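Local structure of ABC transporter ATP-binding protein (Leptospira interrogans serovar Copenhageni, 4HZI) at residues Q278-N282 with T283-I287; E235-P238 with D239-K243; V245-E249 with G250-H254; S202-D205 with L206-E210. The protein probably binds and hydrolyses ATP as the ATPase subunit of an orphan ABC transporter involved in manganese utilization and tolerance. All blocks are in the same frame, centred on the assembly; numbering follows the deposited sequence.

Contact 1: residues Q278-N282 with T283-I287; sequences QRIEN and TWSVI
Q278 pairs with S285 across an antiparallel β hairpin, its N donating to S285 O at 2.9 Å and its O accepting from S285 N. A water lies 2.9 Å from Q278 OE1 and 2.6 Å from S285 OG, bridging the two side chains, which share a face. R279 projects from the other face, beside W284. R279 CD lies almost squarely over the six-membered ring of W284, 3.9 Å from its centroid, a CH-pi contact. A bend at chi3 (58°) carries the guanidinium on to the five-membered ring, where CZ makes a cation-pi contact at 4.4 Å. The two planes stand 67° apart, so the group leans one N-H end, NH1, onto the ring face instead of stacking flat. I280 O accepts twice from T283, from N at 2.9 Å and from OG1 at 2.7 Å, a double grip at the mouth of the type I' turn whose corners, E281 and N282, both have positive phi. E281 OE1 accepts from Q290 N of the second subunit. N282 OD1 accepts a bent bond from R279 NH2 at 2.8 Å; OD1 lies near the guanidinium plane, but NH2 well above the N282 carbonyl plane. The hairpin, strands 275-280 and 283-288, forms its own two-stranded sheet within the chain: W284 meets F262 edge-to-face, V286 touches P234, and I280 and T283 pack on I287 of the second subunit.

Contact 2: residues E235-P238 with D239-K243; sequences EEIP and DFYSK
P238 and Y241 are the end residues of a type I β turn, set in the loop that links two parallel strands of the mixed sheet, 227-231 and 243-248. Such a turn is defined by its backbone, yet here the polar bonding is slight and the side chains supply much of the contact. Of the polar links, the direct one is weak: Y241 N donates to P238 O at 3.3 Å, although the bond is nearly straight at 168°. A water lies within hydrogen-bonding distance of both carbonyl oxygens, P238 O and Y241 O, 3.0 Å from the latter, and links the two ends of the turn.

Apolar contacts gather round the proline. Its ring lies alongside the Y241 side chain, both pointing the same way, with P238 CD 3.7 Å from Y241 CD2 and P238 CG equally near Y241 CE2. F240, whose CG sits between its backbone N and carbonyl carbon (chi1 61°), reaches back along the turn until CE2 is 3.8 Å from P238 CB. On the preceding residue, the I237 side chain crosses that of Y241 at a slant, I237 CG2 lying 3.8 Å from Y241 CB.

Residues beyond the turn meet both rings. F240 stacks on H220 and meets H62 edge-to-face, while Y241 OH is hydrogen-bonded to S227 OG. P238 also touches L213 of helix 206-222 and Y229 of strand 227-231. Its carbonyl approaches the Y241 ring at the edge, in plane, with P238 O 3.6 Å from Y241 CD2.

Contact 3: residues V245-E249 with G250-H254; sequences VLLKE and GKVIH
V245-E249 and G250-H254 form a tight β hairpin that ends the mixed sheet of the nucleotide-binding domain, its second strand being the outermost of that sheet. The reversal is a type I' turn from K248 to K251, with E249 and G250 at its corners; both have positive phi, which comes easily to G250 though less so to E249. K248 N donates to K251 O at 3.0 Å, and K251 N answers to K248 O from 57° above the carbonyl plane. Farther along, I253 and H254 both bond to L246, consistent with a β bulge: L246 O accepts from I253 N at 2.8 Å while L246 N donates to H254 O at 2.9 Å. The chain turns a corner at I253.

L247, V245 and V252 share one face. V245 CG1 meets V252 CG2 at 3.9 Å, the two side chains crossing at about a right angle, and L247 CD1 rests near K251 O. That leucine also touches A71 of the probable P-loop (Walker A), and its side chain lies about 6 Å from a bound sulfate.

On the other face K248 runs fully extended, its CG anti to the backbone N (chi1 -174°), which carries NZ to a salt bridge with D272 and a hydrogen bond to D269 O. I253 lies across the inner half of this chain, its CG1 3.5 Å from K248 CB and 3.9 Å from K248 CD.

Contact 4: residues S202-D205 with L206-E210; sequences SSLD and LTARE
D205 bends back over the first turn of helix 206-222. Its CB leaves the backbone beside L206, and because CG is placed between the backbone N and the carbonyl carbon (chi1 68°), the carboxylate swings round to face the amides of the first helical turn. CG comes within 3.5 Å of L206 N. OD1 does the capping: A208 N meets it nearly head-on, at 3.0 Å with an N-H...O angle of 174°, whereas T207 N gives a weak, strongly bent bond at 3.2 Å. A208 CB brushes the same oxygen. D205 is thus the N-cap, and SSLD has the sequence and position of the D-loop of ABC ATPases, just after the Walker B strand. The remaining tip atom, OD2, crosses to the second subunit, where it forms a salt bridge with R68 NE and accepts from N69 N, residues of the probable P-loop. The backbone adds D205 O, which accepts from R209 N at 2.8 Å, and L204 packs its CD2 4.0 Å from A208 CB; both L204 and A208 also touch S176 of helix 176-188.

How the contacts relate
Read together, three of the four local contacts are joined to one another by a few packing contacts. Contacts 1 and 2, with centres 11 Å apart, touch where N282 ND2 lies 2.8 Å from D239 OD2. Contact 2 meets contact 4, about 16 Å away between centres, as R209 packs against E235 and E236. Contacts 3 and 4, with centres about 26 Å apart, are related by the dimer: K248 touches R68 of its own chain, while D205 binds R68 of the second subunit. Contact 3 thus adjoins its own chain's probable P-loop and contact 4 that of the second subunit; the L247 side chain is about 6 Å from a bound sulfate. Contact 1 also faces the second subunit.

Contact 1: residues Q278-N282 with T283-I287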
loop_
_atom_site.group_PDB
_atom_site.type_symbol
_atom_site.label_atom_id
_atom_site.label_comp_id
_atom_site.label_asym_id
_atom_site.label_seq_id
_atom_site.Cartn_x
_atom_site.Cartn_y
_atom_site.Cartn_z
ATOM N N GLN A 278 -15.784 -6.967 -11.132
ATOM C CA GLN A 278 -15.660 -7.589 -12.445
ATOM C C GLN A 278 -14.270 -8.069 -12.683
ATOM O O GLN A 278 -13.352 -7.810 -11.881
ATOM C CB GLN A 278 -16.081 -6.602 -13.531
ATOM C CG GLN A 278 -15.184 -5.369 -13.615
ATOM C CD GLN A 278 -15.820 -4.213 -14.370
ATOM O OE1 GLN A 278 -16.324 -3.226 -13.783
ATOM N NE2 GLN A 278 -15.754 -4.301 -15.683
ATOM N N ARG A 279 -14.088 -8.803 -13.769
ATOM C CA ARG A 279 -12.770 -9.221 -14.173
ATOM C C ARG A 279 -12.270 -8.456 -15.375
ATOM O O ARG A 279 -12.970 -8.321 -16.383
ATOM C CB ARG A 279 -12.693 -10.743 -14.376
ATOM C CG ARG A 279 -12.552 -11.375 -12.995
ATOM C CD ARG A 279 -12.055 -12.757 -12.937
ATOM N NE ARG A 279 -10.771 -13.113 -13.496
ATOM C CZ ARG A 279 -9.604 -13.152 -12.843
ATOM N NH1 ARG A 279 -9.460 -12.699 -11.603
ATOM N NH2 ARG A 279 -8.542 -13.613 -13.471
ATOM N N ILE A 280 -11.055 -7.927 -15.249
ATOM C CA ILE A 280 -10.458 -7.155 -16.342
ATOM C C ILE A 280 -9.053 -7.630 -16.520
ATOM O O ILE A 280 -8.305 -7.716 -15.558
ATOM C CB ILE A 280 -10.509 -5.643 -16.060
ATOM C CG1 ILE A 280 -11.959 -5.194 -15.878
ATOM C CG2 ILE A 280 -9.885 -4.866 -17.211
ATOM C CD1 ILE A 280 -12.125 -3.779 -15.388
ATOM N N GLU A 281 -8.687 -8.012 -17.743
ATOM C CA GLU A 281 -7.356 -8.569 -18.014
ATOM C C GLU A 281 -6.904 -9.614 -16.993
ATOM O O GLU A 281 -5.760 -9.607 -16.485
ATOM C CB GLU A 281 -6.287 -7.463 -18.080
ATOM C CG GLU A 281 -6.531 -6.406 -19.135
ATOM C CD GLU A 281 -6.357 -6.916 -20.572
ATOM O OE1 GLU A 281 -5.481 -7.776 -20.823
ATOM O OE2 GLU A 281 -7.087 -6.395 -21.445
ATOM N N ASN A 282 -7.783 -10.548 -16.685
ATOM C CA ASN A 282 -7.372 -11.628 -15.761
ATOM C C ASN A 282 -7.017 -11.123 -14.328
ATOM O O ASN A 282 -6.242 -11.763 -13.602
ATOM C CB ASN A 282 -6.202 -12.460 -16.362
ATOM C CG ASN A 282 -6.366 -13.955 -16.118
ATOM O OD1 ASN A 282 -7.482 -14.454 -15.937
ATOM N ND2 ASN A 282 -5.263 -14.673 -16.118
ATOM N N THR A 283 -7.588 -9.982 -13.942
ATOM C CA THR A 283 -7.437 -9.427 -12.592
ATOM C C THR A 283 -8.825 -9.102 -12.029
ATOM O O THR A 283 -9.777 -8.899 -12.764
ATOM C CB THR A 283 -6.607 -8.118 -12.556
ATOM O OG1 THR A 283 -7.344 -7.065 -13.169
ATOM C CG2 THR A 283 -5.256 -8.255 -13.254
ATOM N N TRP A 284 -8.943 -9.083 -10.701
ATOM C CA TRP A 284 -10.180 -8.730 -10.054
ATOM C C TRP A 284 -10.214 -7.216 -9.931
ATOM O O TRP A 284 -9.303 -6.672 -9.346
ATOM C CB TRP A 284 -10.214 -9.336 -8.615
ATOM C CG TRP A 284 -10.349 -10.814 -8.632
ATOM C CD1 TRP A 284 -9.364 -11.734 -8.422
ATOM C CD2 TRP A 284 -11.532 -11.551 -8.916
ATOM N NE1 TRP A 284 -9.871 -13.006 -8.567
ATOM C CE2 TRP A 284 -11.198 -12.922 -8.845
ATOM C CE3 TRP A 284 -12.855 -11.188 -9.193
ATOM C CZ2 TRP A 284 -12.147 -13.945 -9.062
ATOM C CZ3 TRP A 284 -13.795 -12.193 -9.392
ATOM C CH2 TRP A 284 -13.433 -13.556 -9.323
ATOM N N SER A 285 -11.277 -6.583 -10.423
ATOM C CA SER A 285 -11.551 -5.149 -10.268
ATOM C C SER A 285 -12.721 -5.011 -9.326
ATOM O O SER A 285 -13.814 -5.537 -9.580
ATOM C CB SER A 285 -11.889 -4.457 -11.623
ATOM O OG SER A 285 -12.308 -3.125 -11.431
ATOM N N VAL A 286 -12.491 -4.350 -8.196
ATOM C CA VAL A 286 -13.515 -4.130 -7.178
ATOM C C VAL A 286 -13.526 -2.600 -6.882
ATOM O O VAL A 286 -12.607 -2.049 -6.241
ATOM C CB VAL A 286 -13.223 -4.949 -5.921
ATOM C CG1 VAL A 286 -14.303 -4.774 -4.861
ATOM C CG2 VAL A 286 -13.065 -6.431 -6.285
ATOM N N ILE A 287 -14.546 -1.927 -7.390
ATOM C CA ILE A 287 -14.598 -0.468 -7.410
ATOM C C ILE A 287 -15.904 -0.014 -6.791
ATOM O O ILE A 287 -16.956 -0.494 -7.169
ATOM C CB ILE A 287 -14.517 0.046 -8.858
ATOM C CG1 ILE A 287 -13.139 -0.290 -9.502
ATOM C CG2 ILE A 287 -14.864 1.529 -8.927
ATOM C CD1 ILE A 287 -13.073 0.007 -10.981
HETATM O O HOH W 1 -14.938 -2.963 -11.265
#

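Contact 2: residues E235-P238 with D239-K243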
loop_
_atom_site.group_PDB
_atom_site.type_symbol
_atom_site.label_atom_id
_atom_site.label_comp_id
_atom_site.label_asym_id
_atom_site.label_seq_id
_atom_site.Cartn_x
_atom_site.Cartn_y
_atom_site.Cartn_z
ATOM N N GLU A 235 -6.984 -6.411 -6.251
ATOM C CA GLU A 235 -6.210 -6.327 -7.503
ATOM C C GLU A 235 -4.848 -6.995 -7.467
ATOM O O GLU A 235 -4.257 -7.211 -8.513
ATOM C CB GLU A 235 -6.057 -4.866 -8.006
ATOM C CG GLU A 235 -5.264 -3.955 -7.090
ATOM C CD GLU A 235 -6.112 -3.338 -5.950
ATOM O OE1 GLU A 235 -7.212 -3.849 -5.538
ATOM O OE2 GLU A 235 -5.671 -2.290 -5.483
ATOM N N GLU A 236 -4.371 -7.351 -6.276
ATOM C CA GLU A 236 -3.095 -8.011 -6.068
ATOM C C GLU A 236 -3.152 -9.522 -6.190
ATOM O O GLU A 236 -2.139 -10.183 -5.919
ATOM C CB GLU A 236 -2.593 -7.703 -4.650
ATOM C CG GLU A 236 -2.100 -6.285 -4.483
ATOM C CD GLU A 236 -1.704 -5.935 -3.058
ATOM O OE1 GLU A 236 -1.738 -6.801 -2.132
ATOM O OE2 GLU A 236 -1.307 -4.781 -2.896
ATOM N N ILE A 237 -4.330 -10.080 -6.486
ATOM C CA ILE A 237 -4.530 -11.539 -6.399
ATOM C C ILE A 237 -4.319 -12.174 -7.764
ATOM O O ILE A 237 -5.116 -11.963 -8.651
ATOM C CB ILE A 237 -5.963 -11.889 -5.934
ATOM C CG1 ILE A 237 -6.202 -11.317 -4.531
ATOM C CG2 ILE A 237 -6.133 -13.384 -5.897
ATOM C CD1 ILE A 237 -7.629 -11.320 -4.074
ATOM N N PRO A 238 -3.308 -13.033 -7.908
ATOM C CA PRO A 238 -3.121 -13.685 -9.208
ATOM C C PRO A 238 -4.240 -14.647 -9.574
ATOM O O PRO A 238 -4.938 -15.201 -8.707
ATOM C CB PRO A 238 -1.846 -14.510 -9.030
ATOM C CG PRO A 238 -1.277 -14.177 -7.744
ATOM C CD PRO A 238 -2.247 -13.346 -6.949
ATOM N N ASP A 239 -4.336 -14.942 -10.863
ATOM C CA ASP A 239 -5.376 -15.820 -11.369
ATOM C C ASP A 239 -5.396 -17.254 -10.866
ATOM O O ASP A 239 -6.434 -17.902 -10.935
ATOM C CB ASP A 239 -5.340 -15.843 -12.918
ATOM C CG ASP A 239 -4.114 -16.609 -13.502
ATOM O OD1 ASP A 239 -3.136 -16.965 -12.784
ATOM O OD2 ASP A 239 -4.137 -16.851 -14.733
ATOM N N PHE A 240 -4.293 -17.792 -10.366
ATOM C CA PHE A 240 -4.328 -19.197 -9.959
ATOM C C PHE A 240 -4.940 -19.453 -8.550
ATOM O O PHE A 240 -5.054 -20.566 -8.125
ATOM C CB PHE A 240 -2.973 -19.869 -10.101
ATOM C CG PHE A 240 -1.886 -19.287 -9.290
ATOM C CD1 PHE A 240 -1.706 -19.656 -7.953
ATOM C CD2 PHE A 240 -0.996 -18.412 -9.845
ATOM C CE1 PHE A 240 -0.684 -19.123 -7.197
ATOM C CE2 PHE A 240 0.028 -17.857 -9.095
ATOM C CZ PHE A 240 0.188 -18.195 -7.753
ATOM N N TYR A 241 -5.296 -18.396 -7.845
ATOM C CA TYR A 241 -6.008 -18.513 -6.556
ATOM C C TYR A 241 -7.435 -18.949 -6.803
ATOM O O TYR A 241 -8.216 -18.273 -7.479
ATOM C CB TYR A 241 -5.896 -17.199 -5.731
ATOM C CG TYR A 241 -4.535 -17.213 -5.101
ATOM C CD1 TYR A 241 -4.291 -17.918 -3.924
ATOM C CD2 TYR A 241 -3.445 -16.619 -5.749
ATOM C CE1 TYR A 241 -2.994 -18.036 -3.421
ATOM C CE2 TYR A 241 -2.156 -16.746 -5.250
ATOM C CZ TYR A 241 -1.915 -17.431 -4.110
ATOM O OH TYR A 241 -0.588 -17.530 -3.658
ATOM N N SER A 242 -7.777 -20.116 -6.291
ATOM C CA SER A 242 -9.091 -20.698 -6.584
ATOM C C SER A 242 -10.085 -20.706 -5.410
ATOM O O SER A 242 -11.270 -20.994 -5.598
ATOM C CB SER A 242 -8.876 -22.144 -7.045
ATOM O OG SER A 242 -8.472 -22.972 -5.960
ATOM N N LYS A 243 -9.604 -20.425 -4.204
ATOM C CA LYS A 243 -10.422 -20.464 -2.963
ATOM C C LYS A 243 -10.135 -19.181 -2.217
ATOM O O LYS A 243 -9.041 -18.609 -2.366
ATOM C CB LYS A 243 -9.982 -21.587 -2.038
ATOM C CG LYS A 243 -10.030 -22.990 -2.600
ATOM C CD LYS A 243 -11.458 -23.494 -2.626
ATOM C CE LYS A 243 -11.933 -23.856 -1.230
ATOM N NZ LYS A 243 -12.753 -25.098 -1.275
HETATM O O HOH W 2 -8.137 -15.568 -8.717
#

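Contact 3: residues V245-E249 with G250-H254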
loop_
_atom_site.group_PDB
_atom_site.type_symbol
_atom_site.label_atom_id
_atom_site.label_comp_id
_atom_site.label_asym_id
_atom_site.label_seq_id
_atom_site.Cartn_x
_atom_site.Cartn_y
_atom_site.Cartn_z
ATOM N N VAL A 245 -10.985 -16.913 1.698
ATOM C CA VAL A 245 -11.576 -16.700 2.993
ATOM C C VAL A 245 -11.696 -15.182 3.137
ATOM O O VAL A 245 -10.693 -14.461 2.961
ATOM C CB VAL A 245 -10.615 -17.212 4.099
ATOM C CG1 VAL A 245 -11.151 -16.905 5.504
ATOM C CG2 VAL A 245 -10.353 -18.688 3.980
ATOM N N LEU A 246 -12.879 -14.678 3.484
ATOM C CA LEU A 246 -13.118 -13.251 3.639
ATOM C C LEU A 246 -13.198 -13.011 5.165
ATOM O O LEU A 246 -13.920 -13.736 5.857
ATOM C CB LEU A 246 -14.445 -12.825 3.016
ATOM C CG LEU A 246 -14.670 -13.124 1.541
ATOM C CD1 LEU A 246 -16.024 -12.567 1.118
ATOM C CD2 LEU A 246 -13.581 -12.563 0.621
ATOM N N LEU A 247 -12.352 -12.102 5.653
ATOM C CA LEU A 247 -12.172 -11.876 7.074
ATOM C C LEU A 247 -12.506 -10.435 7.421
ATOM O O LEU A 247 -12.034 -9.508 6.790
ATOM C CB LEU A 247 -10.711 -12.137 7.484
ATOM C CG LEU A 247 -10.488 -12.415 8.971
ATOM C CD1 LEU A 247 -10.913 -13.774 9.488
ATOM C CD2 LEU A 247 -9.025 -12.146 9.348
ATOM N N LYS A 248 -13.326 -10.268 8.463
ATOM C CA LYS A 248 -13.811 -8.973 8.889
ATOM C C LYS A 248 -14.008 -9.008 10.412
ATOM O O LYS A 248 -14.737 -9.844 10.929
ATOM C CB LYS A 248 -15.149 -8.712 8.224
ATOM C CG LYS A 248 -15.732 -7.339 8.460
ATOM C CD LYS A 248 -17.198 -7.390 7.988
ATOM C CE LYS A 248 -17.814 -6.014 7.924
ATOM N NZ LYS A 248 -19.234 -6.148 7.499
ATOM N N GLU A 249 -13.239 -8.170 11.091
ATOM C CA GLU A 249 -13.337 -8.088 12.594
ATOM C C GLU A 249 -13.143 -9.442 13.265
ATOM O O GLU A 249 -13.868 -9.843 14.155
ATOM C CB GLU A 249 -14.657 -7.427 12.956
ATOM C CG GLU A 249 -14.720 -5.959 12.580
ATOM C CD GLU A 249 -14.298 -5.028 13.716
ATOM O OE1 GLU A 249 -13.085 -4.966 14.053
ATOM O OE2 GLU A 249 -15.193 -4.357 14.279
ATOM N N GLY A 250 -12.140 -10.188 12.807
ATOM C CA GLY A 250 -11.855 -11.507 13.298
ATOM C C GLY A 250 -12.762 -12.661 12.965
ATOM O O GLY A 250 -12.599 -13.750 13.507
ATOM N N LYS A 251 -13.696 -12.454 12.053
ATOM C CA LYS A 251 -14.644 -13.502 11.708
ATOM C C LYS A 251 -14.632 -13.771 10.219
ATOM O O LYS A 251 -14.429 -12.873 9.430
ATOM C CB LYS A 251 -16.084 -13.056 12.003
ATOM C CG LYS A 251 -16.273 -12.638 13.441
ATOM C CD LYS A 251 -17.631 -13.106 13.924
ATOM C CE LYS A 251 -18.587 -11.967 14.025
ATOM N NZ LYS A 251 -18.319 -11.224 15.284
ATOM N N VAL A 252 -14.910 -15.015 9.891
ATOM C CA VAL A 252 -14.994 -15.427 8.496
ATOM C C VAL A 252 -16.391 -15.046 7.987
ATOM O O VAL A 252 -17.374 -15.575 8.508
ATOM C CB VAL A 252 -14.732 -16.912 8.381
ATOM C CG1 VAL A 252 -15.000 -17.422 6.964
ATOM C CG2 VAL A 252 -13.320 -17.234 8.743
ATOM N N ILE A 253 -16.443 -14.118 7.030
ATOM C CA ILE A 253 -17.667 -13.611 6.346
ATOM C C ILE A 253 -18.113 -14.701 5.310
ATOM O O ILE A 253 -19.302 -15.017 5.183
ATOM C CB ILE A 253 -17.351 -12.241 5.642
ATOM C CG1 ILE A 253 -17.222 -11.098 6.649
ATOM C CG2 ILE A 253 -18.397 -11.795 4.632
ATOM C CD1 ILE A 253 -18.055 -11.287 7.904
ATOM N N HIS A 254 -17.147 -15.304 4.618
ATOM C CA HIS A 254 -17.416 -16.416 3.689
ATOM C C HIS A 254 -16.103 -17.173 3.416
ATOM O O HIS A 254 -15.006 -16.581 3.495
ATOM C CB HIS A 254 -18.085 -15.927 2.357
ATOM C CG HIS A 254 -18.872 -17.023 1.689
ATOM N ND1 HIS A 254 -18.360 -17.805 0.675
ATOM C CD2 HIS A 254 -20.078 -17.557 1.996
ATOM C CE1 HIS A 254 -19.244 -18.736 0.348
ATOM N NE2 HIS A 254 -20.287 -18.618 1.145
#

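Contact 4: residues S202-D205 with L206-E210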
loop_
_atom_site.group_PDB
_atom_site.type_symbol
_atom_site.label_atom_id
_atom_site.label_comp_id
_atom_site.label_asym_id
_atom_site.label_seq_id
_atom_site.Cartn_x
_atom_site.Cartn_y
_atom_site.Cartn_z
ATOM N N SER A 202 3.347 -5.439 -0.908
ATOM C CA SER A 202 3.631 -4.256 -0.124
ATOM C C SER A 202 4.838 -3.510 -0.722
ATOM O O SER A 202 5.843 -4.152 -1.134
ATOM C CB SER A 202 3.879 -4.624 1.352
ATOM O OG SER A 202 5.049 -5.432 1.524
ATOM N N SER A 203 4.680 -2.186 -0.824
ATOM C CA SER A 203 5.686 -1.282 -1.355
ATOM C C SER A 203 5.854 -1.382 -2.846
ATOM O O SER A 203 6.788 -0.766 -3.383
ATOM C CB SER A 203 7.071 -1.527 -0.733
ATOM O OG SER A 203 6.964 -1.600 0.661
ATOM N N LEU A 204 5.030 -2.183 -3.535
ATOM C CA LEU A 204 5.199 -2.307 -4.975
ATOM C C LEU A 204 4.217 -1.408 -5.684
ATOM O O LEU A 204 3.015 -1.468 -5.447
ATOM C CB LEU A 204 5.015 -3.748 -5.421
ATOM C CG LEU A 204 5.932 -4.759 -4.761
ATOM C CD1 LEU A 204 5.749 -6.044 -5.504
ATOM C CD2 LEU A 204 7.381 -4.315 -4.824
ATOM N N ASP A 205 4.721 -0.573 -6.580
ATOM C CA ASP A 205 3.856 0.115 -7.511
ATOM C C ASP A 205 3.384 -0.851 -8.592
ATOM O O ASP A 205 3.783 -2.046 -8.632
ATOM C CB ASP A 205 4.519 1.393 -8.072
ATOM C CG ASP A 205 5.709 1.146 -8.975
ATOM O OD1 ASP A 205 5.874 0.052 -9.587
ATOM O OD2 ASP A 205 6.511 2.106 -9.091
ATOM N N LEU A 206 2.580 -0.344 -9.493
ATOM C CA LEU A 206 1.911 -1.189 -10.485
ATOM C C LEU A 206 2.910 -2.023 -11.348
ATOM O O LEU A 206 2.670 -3.188 -11.649
ATOM C CB LEU A 206 1.072 -0.254 -11.329
ATOM C CG LEU A 206 0.211 -0.534 -12.526
ATOM C CD1 LEU A 206 -0.500 0.776 -12.837
ATOM C CD2 LEU A 206 1.027 -0.969 -13.717
ATOM N N THR A 207 4.019 -1.412 -11.714
ATOM C CA THR A 207 5.019 -2.003 -12.601
ATOM C C THR A 207 5.769 -3.101 -11.842
ATOM O O THR A 207 5.992 -4.209 -12.350
ATOM C CB THR A 207 6.001 -0.914 -13.098
ATOM O OG1 THR A 207 5.278 0.167 -13.740
ATOM C CG2 THR A 207 6.997 -1.477 -14.093
ATOM N N ALA A 208 6.186 -2.772 -10.634
ATOM C CA ALA A 208 6.876 -3.709 -9.777
ATOM C C ALA A 208 5.974 -4.879 -9.379
ATOM O O ALA A 208 6.445 -6.043 -9.246
ATOM C CB ALA A 208 7.375 -2.991 -8.549
ATOM N N ARG A 209 4.697 -4.596 -9.193
ATOM C CA ARG A 209 3.736 -5.626 -8.825
ATOM C C ARG A 209 3.569 -6.608 -9.990
ATOM O O ARG A 209 3.554 -7.821 -9.805
ATOM C CB ARG A 209 2.371 -5.003 -8.452
ATOM C CG ARG A 209 1.321 -6.010 -8.078
ATOM C CD ARG A 209 0.022 -5.351 -7.665
ATOM N NE ARG A 209 -0.718 -4.953 -8.850
ATOM C CZ ARG A 209 -1.487 -3.884 -8.988
ATOM N NH1 ARG A 209 -1.638 -3.011 -8.022
ATOM N NH2 ARG A 209 -2.091 -3.691 -10.154
ATOM N N GLU A 210 3.430 -6.063 -11.188
ATOM C CA GLU A 210 3.380 -6.895 -12.389
ATOM C C GLU A 210 4.586 -7.768 -12.561
ATOM O O GLU A 210 4.452 -8.931 -12.961
ATOM C CB GLU A 210 3.173 -6.066 -13.627
ATOM C CG GLU A 210 1.722 -5.910 -13.947
ATOM C CD GLU A 210 1.028 -7.260 -14.095
ATOM O OE1 GLU A 210 1.247 -7.952 -15.099
ATOM O OE2 GLU A 210 0.263 -7.613 -13.196
#